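Side-chain contacts in GCN5-related N-acetyltransferase (Sphaerobacter thermophilus, PDB 3TT2), which probably transfers acyl groups to an acceptor, as GNAT-family acetyltransferases do from acetyl-CoA: residues A[11-16]-A[98-103]; A[58-63]-A[109-114]; A[285-288]-A[294-297]. All blocks are in the same frame, centred on the assembly; numbering follows the deposited sequence.

Interaction 1 (A[11-16]-A[98-103]); sequences DRFIAR and MGLGTW. With SO4 (sulfate ion), chain I.
Ala15 meets Trp103 at the far end of the indole: the methyl CB of Ala15 lies 3.6 Å from CH2 of Trp103, with CZ2 the next ring atom. It approaches the six-membered ring obliquely. With CG anti to the backbone N (chi1 -165°), Trp103 carries its indole away from the helix backbone and spans most of the distance to Ala15. The two CA atoms, Ala15 CA and Trp103 CA, are 10.1 Å apart.

Phe13 makes the second apolar meeting, with two partners at separate ring atoms. The terminal methyl CE of Met98, a selenomethionine, is 4.2 Å from Phe13 CE1, whereas Leu100 CD2 stands 4.5 Å from Phe13 CE2. Both approach obliquely, in ordinary van der Waals contact, the Leu100 one the longer. The whole interface buries 188 Å² and contains no polar bond between the segments.

At the start of the helix, backbone N-H groups hold a sulfate, probably from the crystallisation liquor. The bond from Thr102 N reaches sulfate O3 at 2.7 Å and 156°; the N-H of Gly99, the N-cap residue, also points at the anion, at a distance too short to be trusted in detail. The lack of a side chain at Gly101 probably helps the anion sit close. Helix start and glycine-rich sequence match the Arg/Gln-x-x-Gly-x-Gly/Ala loop of the GNAT fold, so the sulfate probably occupies the place where relatives bind the acetyl-CoA pyrophosphate.

Strand 14-16 pairs antiparallel with strand 61-65, Ile14 bonding to Val65 through the backbone. Phe13 also packs on Val64 and Ala72, and Leu100 on Ala72, which sets the first turn of helix 100-115 against strand 71-80 as well.

Interaction 2 (A[58-63]-A[109-114]); sequences GQEAVL and EEWIQD
Trp111 points its indole N-H at the backbone carbonyl of Gln59, the one hydrogen bond between the segments. Trp111 NE1 lies 3.1 Å from Gln59 O and the N-H...O angle is 147°, a moderately bent bond. The acceptor sits close to the indole plane, at the ring's edge, but from the carbonyl's point of view the donor is raised: it stands 40° out of the carbonyl plane and so misses the lone-pair direction. The backbone of Gln59, rather than its side-chain amide, supplies the partner.

Trp111 has more area covered here than either Gln59 or Glu60. Its CG is anti to the backbone N (chi1 -171°), which swings the indole off helix 100-115 towards 58-60, the two CA atoms, of Trp111 and Glu60, being 8.5 Å apart. In the GNAT fold this helix follows the pyrophosphate-binding loop and lies against the sheet; here it also reaches the short, weakly bonded helical turn that leads into strand 61-65.

Glu60 touches the same indole with its aliphatic part: Glu60 CG is 4.0 Å from Trp111 CZ2, an oblique approach. The carboxylate is turned almost perpendicular to the ring, and its OE1 accepts a weak hydrogen bond from Asp56 N. A leucine in place of Trp111 would probably leave Gln59 O without its N-H donor from the helix and open a gap beside the CG of Glu60. Beyond the two segments the indole also packs on Asn79 of strand 71-80 and makes a cation-pi contact with Arg115, one turn further along its own helix.

Interaction 3 (A[285-288]-A[294-297]); sequences LSVD and GAPR
Val287 reaches both of its partners with a single methyl. Val287 CG1 stands 4.0 Å from Ala295 CB and 4.2 Å from Pro296 CD, and these two van der Waals contacts make up the closely packed part of the interface. The valine torsion explains the choice of branch: CG1 lies between the backbone N and the carbonyl carbon (chi1 77°), where it faces the returning chain, while CG2 is the branch anti to the backbone N. Backbones approach to 7.0 Å between Val287 CA and Ala295 CA, close enough for a methyl and a proline ring carbon to bridge the space without longer side chains.

Away from this point the contact thins quickly. It buries only 88 Å² and rests on apolar contact alone. Pro296, though its CD meets Val287, is otherwise exposed. On the solvent side, Asp288 turns its CB away from the loop, and Arg297 is exposed and touches a crystal neighbour. Gly294 opens the returning segment with a positive phi of 88°, which a side chain would not tolerate well.

Strand 282-290, the loop and helix 297-301 follow one another as the fifth strand and fourth helix do in the GNAT fold. The strand runs antiparallel to 148-159, with backbone bonds of Leu285 to Met156 and Val287 to Trp154, and parallel to 246-254, while Tyr299 of helix 297-301 packs on Leu285 and Val287.

Interactions 1 and 2 form one continuous patch in the N-acetyltransferase region, their centres 15 Å apart. Both use helix 100-115, near its start and towards its end, and strands 14-16 and 61-65 join them: Arg16 O is 2.8 Å from Leu63 N, a probable hydrogen bond, and Trp103 CZ3 is 4.0 Å from Val62 CG2. Of the three, interaction 1 is the one at the sulfate and hence at the probable pyrophosphate site of that region. Interaction 3 belongs to the second GNAT family region; its centre is about 36 Å from that of interaction 1 and 31 Å from that of interaction 2, with nearest atoms about 23 and 20 Å apart.

Interaction 1 (A[11-16]-A[98-103])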
loop_
_atom_site.group_PDB
_atom_site.type_symbol
_atom_site.label_atom_id
_atom_site.label_comp_id
_atom_site.label_asym_id
_atom_site.label_seq_id
_atom_site.Cartn_x
_atom_site.Cartn_y
_atom_site.Cartn_z
ATOM N N ASP A 11 -7.221 33.602 -1.880
ATOM C CA ASP A 11 -6.122 34.538 -2.125
ATOM C C ASP A 11 -4.916 34.304 -1.222
ATOM O O ASP A 11 -3.777 34.211 -1.682
ATOM C CB ASP A 11 -6.642 35.958 -1.898
ATOM C CG ASP A 11 -7.500 36.050 -0.655
ATOM O OD1 ASP A 11 -7.761 34.983 -0.043
ATOM O OD2 ASP A 11 -7.920 37.168 -0.286
ATOM N N ARG A 12 -5.185 34.173 0.068
ATOM C CA ARG A 12 -4.129 34.140 1.062
ATOM C C ARG A 12 -3.330 32.841 1.018
ATOM O O ARG A 12 -2.338 32.688 1.730
ATOM C CB ARG A 12 -4.724 34.376 2.449
ATOM C CG ARG A 12 -5.436 35.719 2.586
ATOM C CD ARG A 12 -6.221 35.803 3.888
ATOM N NE ARG A 12 -6.819 37.120 4.103
ATOM C CZ ARG A 12 -8.050 37.459 3.730
ATOM N NH1 ARG A 12 -8.823 36.578 3.113
ATOM N NH2 ARG A 12 -8.511 38.681 3.971
ATOM N N PHE A 13 -3.771 31.904 0.185
ATOM C CA PHE A 13 -3.158 30.577 0.122
ATOM C C PHE A 13 -2.202 30.356 -1.056
ATOM O O PHE A 13 -2.546 30.583 -2.220
ATOM C CB PHE A 13 -4.236 29.493 0.151
ATOM C CG PHE A 13 -4.927 29.381 1.470
ATOM C CD1 PHE A 13 -5.965 30.236 1.797
ATOM C CD2 PHE A 13 -4.528 28.428 2.392
ATOM C CE1 PHE A 13 -6.597 30.140 3.014
ATOM C CE2 PHE A 13 -5.154 28.323 3.612
ATOM C CZ PHE A 13 -6.190 29.181 3.925
ATOM N N ILE A 14 -1.001 29.888 -0.726
ATOM C CA ILE A 14 0.056 29.662 -1.701
ATOM C C ILE A 14 0.298 28.172 -1.860
ATOM O O ILE A 14 0.505 27.453 -0.880
ATOM C CB ILE A 14 1.375 30.366 -1.279
ATOM C CG1 ILE A 14 1.503 31.746 -1.948
ATOM C CG2 ILE A 14 2.605 29.504 -1.602
ATOM C CD1 ILE A 14 0.425 32.762 -1.573
ATOM N N ALA A 15 0.252 27.709 -3.100
ATOM C CA ALA A 15 0.559 26.326 -3.400
ATOM C C ALA A 15 1.972 26.272 -3.952
ATOM O O ALA A 15 2.342 27.095 -4.788
ATOM C CB ALA A 15 -0.430 25.781 -4.398
ATOM N N ARG A 16 2.766 25.322 -3.475
ATOM C CA ARG A 16 4.173 25.264 -3.844
ATOM C C ARG A 16 4.702 23.847 -3.666
ATOM O O ARG A 16 4.117 23.059 -2.921
ATOM C CB ARG A 16 4.972 26.261 -2.987
ATOM C CG ARG A 16 6.035 25.631 -2.109
ATOM C CD ARG A 16 6.768 26.649 -1.271
ATOM N NE ARG A 16 6.344 26.605 0.123
ATOM C CZ ARG A 16 6.863 25.781 1.029
ATOM N NH1 ARG A 16 7.824 24.937 0.681
ATOM N NH2 ARG A 16 6.422 25.798 2.282
HETATM N N MSE A 98 -13.531 24.681 2.383
HETATM C CA MSE A 98 -13.017 25.892 1.736
HETATM C C MSE A 98 -12.740 25.778 0.233
HETATM O O MSE A 98 -12.281 26.734 -0.396
HETATM C CB MSE A 98 -11.786 26.406 2.469
HETATM C CG MSE A 98 -12.042 26.702 3.926
HETATM SE SE MSE A 98 -10.559 27.674 4.708
HETATM C CE MSE A 98 -10.713 29.329 3.692
ATOM N N GLY A 99 -12.985 24.601 -0.326
ATOM C CA GLY A 99 -12.656 24.344 -1.716
ATOM C C GLY A 99 -11.260 23.765 -1.870
ATOM O O GLY A 99 -10.806 23.506 -2.985
ATOM N N LEU A 100 -10.588 23.552 -0.743
ATOM C CA LEU A 100 -9.208 23.085 -0.734
ATOM C C LEU A 100 -9.069 21.607 -1.096
ATOM O O LEU A 100 -8.177 21.236 -1.858
ATOM C CB LEU A 100 -8.571 23.356 0.626
ATOM C CG LEU A 100 -7.437 24.378 0.600
ATOM C CD1 LEU A 100 -7.932 25.723 0.082
ATOM C CD2 LEU A 100 -6.838 24.518 1.978
ATOM N N GLY A 101 -9.940 20.763 -0.550
ATOM C CA GLY A 101 -9.949 19.354 -0.917
ATOM C C GLY A 101 -10.281 19.161 -2.391
ATOM O O GLY A 101 -9.753 18.257 -3.038
ATOM N N THR A 102 -11.155 20.018 -2.922
ATOM C CA THR A 102 -11.479 20.018 -4.351
ATOM C C THR A 102 -10.251 20.399 -5.175
ATOM O O THR A 102 -9.974 19.815 -6.224
ATOM C CB THR A 102 -12.632 21.001 -4.690
ATOM O OG1 THR A 102 -13.878 20.490 -4.196
ATOM C CG2 THR A 102 -12.739 21.209 -6.191
ATOM N N TRP A 103 -9.508 21.377 -4.678
ATOM C CA TRP A 103 -8.325 21.842 -5.366
ATOM C C TRP A 103 -7.298 20.720 -5.541
ATOM O O TRP A 103 -6.835 20.477 -6.656
ATOM C CB TRP A 103 -7.723 23.013 -4.609
ATOM C CG TRP A 103 -6.742 23.768 -5.404
ATOM C CD1 TRP A 103 -6.986 24.869 -6.173
ATOM C CD2 TRP A 103 -5.344 23.487 -5.529
ATOM N NE1 TRP A 103 -5.822 25.295 -6.768
ATOM C CE2 TRP A 103 -4.799 24.463 -6.386
ATOM C CE3 TRP A 103 -4.500 22.512 -4.994
ATOM C CZ2 TRP A 103 -3.443 24.492 -6.717
ATOM C CZ3 TRP A 103 -3.160 22.544 -5.318
ATOM C CH2 TRP A 103 -2.642 23.528 -6.173
HETATM S S SO4 I . -13.866 21.199 -0.136
HETATM O O1 SO4 I . -15.054 20.824 -0.919
HETATM O O2 SO4 I . -13.601 20.253 0.956
HETATM O O3 SO4 I . -12.710 21.252 -1.023
HETATM O O4 SO4 I . -14.031 22.523 0.457
#

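Interaction 2 (A[58-63]-A[109-114])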
loop_
_atom_site.group_PDB
_atom_site.type_symbol
_atom_site.label_atom_id
_atom_site.label_comp_id
_atom_site.label_asym_id
_atom_site.label_seq_id
_atom_site.Cartn_x
_atom_site.Cartn_y
_atom_site.Cartn_z
ATOM N N GLY A 58 9.748 18.061 -6.427
ATOM C CA GLY A 58 9.395 19.214 -7.232
ATOM C C GLY A 58 8.153 18.948 -8.052
ATOM O O GLY A 58 7.196 19.721 -8.017
ATOM N N GLN A 59 8.199 17.868 -8.825
ATOM C CA GLN A 59 7.102 17.464 -9.700
ATOM C C GLN A 59 5.948 16.610 -9.136
ATOM O O GLN A 59 4.814 16.737 -9.583
ATOM C CB GLN A 59 7.672 16.847 -10.983
ATOM C CG GLN A 59 8.771 17.702 -11.665
ATOM C CD GLN A 59 8.405 19.183 -11.842
ATOM O OE1 GLN A 59 7.231 19.567 -11.833
ATOM N NE2 GLN A 59 9.429 20.021 -12.001
ATOM N N GLU A 60 6.248 15.722 -8.191
ATOM C CA GLU A 60 5.260 14.753 -7.680
ATOM C C GLU A 60 4.478 15.060 -6.375
ATOM O O GLU A 60 3.732 14.213 -5.888
ATOM C CB GLU A 60 5.859 13.353 -7.659
ATOM C CG GLU A 60 6.114 12.872 -9.064
ATOM C CD GLU A 60 7.124 11.745 -9.165
ATOM O OE1 GLU A 60 7.297 10.979 -8.193
ATOM O OE2 GLU A 60 7.755 11.630 -10.239
ATOM N N ALA A 61 4.656 16.243 -5.796
ATOM C CA ALA A 61 3.915 16.583 -4.583
ATOM C C ALA A 61 3.544 18.054 -4.567
ATOM O O ALA A 61 4.182 18.870 -5.240
ATOM C CB ALA A 61 4.712 16.220 -3.355
ATOM N N VAL A 62 2.504 18.389 -3.811
ATOM C CA VAL A 62 2.107 19.787 -3.667
ATOM C C VAL A 62 1.825 20.129 -2.208
ATOM O O VAL A 62 1.351 19.285 -1.451
ATOM C CB VAL A 62 0.880 20.134 -4.552
ATOM C CG1 VAL A 62 -0.379 19.508 -3.999
ATOM C CG2 VAL A 62 0.701 21.644 -4.678
ATOM N N LEU A 63 2.136 21.362 -1.812
ATOM C CA LEU A 63 1.852 21.844 -0.459
ATOM C C LEU A 63 1.078 23.158 -0.499
ATOM O O LEU A 63 1.546 24.137 -1.071
ATOM C CB LEU A 63 3.153 22.035 0.311
ATOM C CG LEU A 63 3.071 22.778 1.640
ATOM C CD1 LEU A 63 2.155 22.021 2.556
ATOM C CD2 LEU A 63 4.454 22.904 2.251
ATOM N N GLU A 109 -5.658 15.330 -10.993
ATOM C CA GLU A 109 -6.244 15.092 -12.308
ATOM C C GLU A 109 -5.445 15.814 -13.380
ATOM O O GLU A 109 -5.145 15.253 -14.425
ATOM C CB GLU A 109 -7.703 15.556 -12.356
ATOM C CG GLU A 109 -8.644 14.752 -11.483
ATOM C CD GLU A 109 -10.103 15.051 -11.766
ATOM O OE1 GLU A 109 -10.378 15.992 -12.536
ATOM O OE2 GLU A 109 -10.979 14.341 -11.232
ATOM N N GLU A 110 -5.095 17.063 -13.115
ATOM C CA GLU A 110 -4.322 17.814 -14.078
ATOM C C GLU A 110 -2.919 17.230 -14.156
ATOM O O GLU A 110 -2.251 17.379 -15.164
ATOM C CB GLU A 110 -4.291 19.310 -13.734
ATOM C CG GLU A 110 -3.233 19.695 -12.708
ATOM C CD GLU A 110 -2.689 21.111 -12.903
ATOM O OE1 GLU A 110 -3.160 21.816 -13.826
ATOM O OE2 GLU A 110 -1.784 21.510 -12.133
ATOM N N TRP A 111 -2.473 16.552 -13.100
ATOM C CA TRP A 111 -1.133 15.980 -13.107
ATOM C C TRP A 111 -1.012 14.964 -14.229
ATOM O O TRP A 111 -0.117 15.072 -15.070
ATOM C CB TRP A 111 -0.782 15.323 -11.771
ATOM C CG TRP A 111 0.673 14.919 -11.667
ATOM C CD1 TRP A 111 1.677 15.635 -11.090
ATOM C CD2 TRP A 111 1.281 13.707 -12.150
ATOM N NE1 TRP A 111 2.867 14.954 -11.181
ATOM C CE2 TRP A 111 2.653 13.770 -11.832
ATOM C CE3 TRP A 111 0.800 12.577 -12.831
ATOM C CZ2 TRP A 111 3.547 12.756 -12.169
ATOM C CZ3 TRP A 111 1.698 11.564 -13.167
ATOM C CH2 TRP A 111 3.051 11.661 -12.833
ATOM N N ILE A 112 -1.910 13.980 -14.241
ATOM C CA ILE A 112 -1.884 12.943 -15.270
ATOM C C ILE A 112 -2.257 13.468 -16.662
ATOM O O ILE A 112 -1.698 13.032 -17.648
ATOM C CB ILE A 112 -2.765 11.721 -14.925
ATOM C CG1 ILE A 112 -2.498 10.598 -15.927
ATOM C CG2 ILE A 112 -4.239 12.076 -14.957
ATOM C CD1 ILE A 112 -1.027 10.279 -16.103
ATOM N N GLN A 113 -3.180 14.412 -16.735
ATOM C CA GLN A 113 -3.577 14.978 -18.005
ATOM C C GLN A 113 -2.425 15.662 -18.745
ATOM O O GLN A 113 -2.327 15.591 -19.977
ATOM C CB GLN A 113 -4.695 15.975 -17.778
ATOM C CG GLN A 113 -6.012 15.318 -17.443
ATOM C CD GLN A 113 -7.073 16.339 -17.134
ATOM O OE1 GLN A 113 -6.777 17.413 -16.595
ATOM N NE2 GLN A 113 -8.315 16.032 -17.498
ATOM N N ASP A 114 -1.555 16.317 -17.991
ATOM C CA ASP A 114 -0.413 17.027 -18.546
ATOM C C ASP A 114 0.664 16.082 -19.037
ATOM O O ASP A 114 1.504 16.471 -19.857
ATOM C CB ASP A 114 0.220 17.936 -17.480
ATOM C CG ASP A 114 -0.637 19.132 -17.147
ATOM O OD1 ASP A 114 -1.682 19.276 -17.797
ATOM O OD2 ASP A 114 -0.274 19.935 -16.259
#

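Interaction 3 (A[285-288]-A[294-297])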
loop_
_atom_site.group_PDB
_atom_site.type_symbol
_atom_site.label_atom_id
_atom_site.label_comp_id
_atom_site.label_asym_id
_atom_site.label_seq_id
_atom_site.Cartn_x
_atom_site.Cartn_y
_atom_site.Cartn_z
ATOM N N LEU A 285 -0.161 -5.913 7.304
ATOM C CA LEU A 285 -0.232 -6.163 5.884
ATOM C C LEU A 285 -1.544 -5.620 5.360
ATOM O O LEU A 285 -2.369 -5.086 6.102
ATOM C CB LEU A 285 -0.091 -7.652 5.572
ATOM C CG LEU A 285 -1.102 -8.630 6.167
ATOM C CD1 LEU A 285 -2.384 -8.678 5.357
ATOM C CD2 LEU A 285 -0.497 -10.006 6.249
ATOM N N SER A 286 -1.742 -5.796 4.068
ATOM C CA SER A 286 -2.841 -5.157 3.400
ATOM C C SER A 286 -3.542 -6.159 2.475
ATOM O O SER A 286 -2.889 -6.925 1.764
ATOM C CB SER A 286 -2.287 -3.969 2.627
ATOM O OG SER A 286 -3.305 -3.311 1.926
ATOM N N VAL A 287 -4.869 -6.185 2.496
ATOM C CA VAL A 287 -5.584 -7.091 1.600
ATOM C C VAL A 287 -6.786 -6.468 0.887
ATOM O O VAL A 287 -7.596 -5.795 1.503
ATOM C CB VAL A 287 -5.962 -8.438 2.284
ATOM C CG1 VAL A 287 -7.143 -8.283 3.200
ATOM C CG2 VAL A 287 -6.264 -9.484 1.233
ATOM N N ASP A 288 -6.849 -6.681 -0.429
ATOM C CA ASP A 288 -7.984 -6.310 -1.272
ATOM C C ASP A 288 -9.159 -7.251 -1.094
ATOM O O ASP A 288 -8.994 -8.465 -0.992
ATOM C CB ASP A 288 -7.578 -6.351 -2.736
ATOM C CG ASP A 288 -6.463 -5.409 -3.035
ATOM O OD1 ASP A 288 -5.326 -5.666 -2.578
ATOM O OD2 ASP A 288 -6.726 -4.401 -3.716
ATOM N N GLY A 294 -15.604 -8.201 3.249
ATOM C CA GLY A 294 -14.744 -8.328 4.405
ATOM C C GLY A 294 -13.493 -9.088 4.049
ATOM O O GLY A 294 -13.417 -9.705 3.003
ATOM N N ALA A 295 -12.497 -9.042 4.923
ATOM C CA ALA A 295 -11.251 -9.763 4.675
ATOM C C ALA A 295 -11.463 -11.272 4.819
ATOM O O ALA A 295 -12.358 -11.721 5.554
ATOM C CB ALA A 295 -10.154 -9.261 5.594
ATOM N N PRO A 296 -10.677 -12.058 4.073
ATOM C CA PRO A 296 -10.705 -13.515 4.145
ATOM C C PRO A 296 -10.530 -13.989 5.571
ATOM O O PRO A 296 -9.712 -13.413 6.312
ATOM C CB PRO A 296 -9.472 -13.900 3.359
ATOM C CG PRO A 296 -9.350 -12.846 2.366
ATOM C CD PRO A 296 -9.713 -11.591 3.068
ATOM N N ARG A 297 -11.253 -15.045 5.945
ATOM C CA ARG A 297 -11.141 -15.589 7.293
ATOM C C ARG A 297 -9.688 -15.937 7.628
ATOM O O ARG A 297 -9.331 -16.020 8.794
ATOM C CB ARG A 297 -12.078 -16.784 7.505
ATOM C CG ARG A 297 -13.555 -16.394 7.608
ATOM C CD ARG A 297 -14.405 -17.591 7.996
ATOM N NE ARG A 297 -15.833 -17.313 7.866
ATOM C CZ ARG A 297 -16.601 -16.831 8.834
ATOM N NH1 ARG A 297 -16.086 -16.564 10.024
ATOM N NH2 ARG A 297 -17.888 -16.616 8.609
#